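Local coordinates for iodotyrosine deiodinase (Thermotoga neapolitana, PDB 6TYK), which catalyses the FMN-dependent reductive removal of halogen from halotyrosines such as 3-iodo-L-tyrosine and 3,5-diiodo-L-tyrosine, at residues Q59-C64 with P93-A98. Sequence-based numbering, arbitrary orientation.
Sequences QIRRVC and PFLKEA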
loop_
_atom_site.group_PDB
_atom_site.type_symbol
_atom_site.label_atom_id
_atom_site.label_comp_id
_atom_site.label_asym_id
_atom_site.label_seq_id
_atom_site.Cartn_x
_atom_site.Cartn_y
_atom_site.Cartn_z
ATOM N N GLN A 59 -16.852 20.423 -9.394
ATOM C CA GLN A 59 -17.089 19.516 -10.512
ATOM C C GLN A 59 -16.789 18.082 -10.108
ATOM O O GLN A 59 -17.562 17.168 -10.400
ATOM C CB GLN A 59 -16.247 19.912 -11.723
ATOM C CG GLN A 59 -16.616 21.251 -12.335
ATOM C CD GLN A 59 -15.635 21.676 -13.410
ATOM O OE1 GLN A 59 -14.421 21.626 -13.215
ATOM N NE2 GLN A 59 -16.158 22.091 -14.555
ATOM N N ILE A 60 -15.669 17.887 -9.419
ATOM C CA ILE A 60 -15.291 16.560 -8.962
ATOM C C ILE A 60 -16.336 16.034 -7.990
ATOM O O ILE A 60 -16.781 14.896 -8.107
ATOM C CB ILE A 60 -13.894 16.567 -8.320
ATOM C CG1 ILE A 60 -12.840 16.806 -9.409
ATOM C CG2 ILE A 60 -13.618 15.247 -7.601
ATOM C CD1 ILE A 60 -11.440 17.016 -8.887
ATOM N N ARG A 61 -16.756 16.878 -7.055
ATOM C CA ARG A 61 -17.764 16.477 -6.085
ATOM C C ARG A 61 -19.040 16.041 -6.768
ATOM O O ARG A 61 -19.585 14.994 -6.450
ATOM C CB ARG A 61 -18.088 17.612 -5.121
ATOM C CG ARG A 61 -19.171 17.246 -4.115
ATOM C CD ARG A 61 -19.247 18.274 -3.007
ATOM N NE ARG A 61 -19.376 19.626 -3.538
ATOM C CZ ARG A 61 -20.506 20.137 -4.002
ATOM N NH1 ARG A 61 -21.612 19.401 -4.003
ATOM N NH2 ARG A 61 -20.528 21.379 -4.463
ATOM N N ARG A 62 -19.539 16.855 -7.694
ATOM C CA ARG A 62 -20.815 16.537 -8.318
ATOM C C ARG A 62 -20.760 15.281 -9.182
ATOM O O ARG A 62 -21.704 14.490 -9.184
ATOM C CB ARG A 62 -21.362 17.745 -9.080
ATOM C CG ARG A 62 -21.748 18.877 -8.140
ATOM C CD ARG A 62 -22.418 20.027 -8.864
ATOM N NE ARG A 62 -21.462 20.714 -9.716
ATOM C CZ ARG A 62 -20.705 21.741 -9.333
ATOM N NH1 ARG A 62 -20.807 22.243 -8.106
ATOM N NH2 ARG A 62 -19.848 22.272 -10.188
ATOM N N VAL A 63 -19.655 15.090 -9.901
ATOM C CA VAL A 63 -19.492 13.880 -10.701
ATOM C C VAL A 63 -19.438 12.649 -9.789
ATOM O O VAL A 63 -20.068 11.620 -10.058
ATOM C CB VAL A 63 -18.253 13.968 -11.601
ATOM C CG1 VAL A 63 -17.902 12.609 -12.165
ATOM C CG2 VAL A 63 -18.509 14.972 -12.709
ATOM N N CYS A 64 -18.699 12.765 -8.691
ATOM C CA CYS A 64 -18.623 11.668 -7.741
ATOM C C CYS A 64 -19.971 11.398 -7.094
ATOM O O CYS A 64 -20.377 10.252 -6.977
ATOM C CB CYS A 64 -17.549 11.937 -6.683
ATOM S SG CYS A 64 -15.895 11.813 -7.369
ATOM N N PRO A 93 -19.802 15.749 1.135
ATOM C CA PRO A 93 -19.422 17.129 1.470
ATOM C C PRO A 93 -17.918 17.321 1.697
ATOM O O PRO A 93 -17.436 18.442 1.539
ATOM C CB PRO A 93 -20.223 17.424 2.746
ATOM C CG PRO A 93 -20.697 16.090 3.255
ATOM C CD PRO A 93 -20.796 15.190 2.067
ATOM N N PHE A 94 -17.180 16.269 2.040
ATOM C CA PHE A 94 -15.738 16.440 2.231
ATOM C C PHE A 94 -15.022 16.818 0.940
ATOM O O PHE A 94 -13.932 17.378 0.978
ATOM C CB PHE A 94 -15.072 15.223 2.886
ATOM C CG PHE A 94 -15.335 13.917 2.194
ATOM C CD1 PHE A 94 -14.671 13.576 1.031
ATOM C CD2 PHE A 94 -16.208 13.001 2.747
ATOM C CE1 PHE A 94 -14.898 12.351 0.416
ATOM C CE2 PHE A 94 -16.443 11.782 2.133
ATOM C CZ PHE A 94 -15.786 11.454 0.970
ATOM N N LEU A 95 -15.639 16.527 -0.199
ATOM C CA LEU A 95 -15.032 16.877 -1.482
ATOM C C LEU A 95 -15.113 18.381 -1.735
ATOM O O LEU A 95 -14.407 18.913 -2.601
ATOM C CB LEU A 95 -15.692 16.094 -2.620
ATOM C CG LEU A 95 -15.423 14.585 -2.607
ATOM C CD1 LEU A 95 -16.203 13.906 -3.722
ATOM C CD2 LEU A 95 -13.931 14.266 -2.723
ATOM N N LYS A 96 -15.964 19.055 -0.965
ATOM C CA LYS A 96 -16.027 20.512 -0.958
ATOM C C LYS A 96 -15.267 21.111 0.223
ATOM O O LYS A 96 -14.549 22.094 0.051
ATOM C CB LYS A 96 -17.484 20.990 -0.930
ATOM C CG LYS A 96 -17.653 22.491 -0.701
ATOM C CD LYS A 96 -19.125 22.886 -0.747
ATOM C CE LYS A 96 -19.330 24.345 -0.367
ATOM N NZ LYS A 96 -18.525 25.264 -1.218
ATOM N N GLU A 97 -15.421 20.530 1.415
ATOM C CA GLU A 97 -14.830 21.119 2.622
ATOM C C GLU A 97 -13.309 21.016 2.689
ATOM O O GLU A 97 -12.636 21.947 3.138
ATOM C CB GLU A 97 -15.427 20.500 3.888
ATOM C CG GLU A 97 -16.937 20.675 4.030
ATOM C CD GLU A 97 -17.378 22.132 4.115
ATOM O OE1 GLU A 97 -17.670 22.736 3.056
ATOM O OE2 GLU A 97 -17.449 22.668 5.247
ATOM N N ALA A 98 -12.763 19.884 2.257
ATOM C CA ALA A 98 -11.322 19.686 2.329
ATOM C C ALA A 98 -10.610 20.745 1.493
ATOM O O ALA A 98 -10.977 20.984 0.347
ATOM C CB ALA A 98 -10.960 18.288 1.856
HETATM O O HOH W 1 -16.820 20.735 -3.965
#
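The guanidinium of R61 meets the CB of K96 at a slant, with R61 NE 3.5 Å from K96 CB. At its edge, in the plane of the group, lies a water that accepts a hydrogen bond from R61 NE (2.8 Å to the water oxygen). The same water gives a weak bond to L95 O, linking the R61 side chain to the backbone of L95. R61 carries its CG anti to the backbone N (chi1 178°), which takes the chain out toward K96, and the bend at chi3 (52°) turns NE to K96 CB. The two side chains point the same way, yet their like charges stay apart, R61 NH2 being 5.4 Å from K96 NZ.

Deeper in, the contact is apolar. R61 CB abuts L95 CB at 3.8 Å, and L95 CD1 reaches C64 CB at 3.8 Å. With an alanine in place of R61, the water is likely to lose its NE donor and K96 CB the cover of the arginine chain.

The contact sets the short helix 94-97 against the long helix 54-74 of the nitroreductase fold. C64 and L95 both rest on I161 of strand 156-165 and on Y138, a residue of the FMN and substrate pockets. C64 also touches V146 of helix 143-149. The NZ of K57, one turn before R61 on helix 54-74, hydrogen-bonds to K96 O and A98 O, tying the end of helix 94-97 to its neighbour just ahead of strand 100-107.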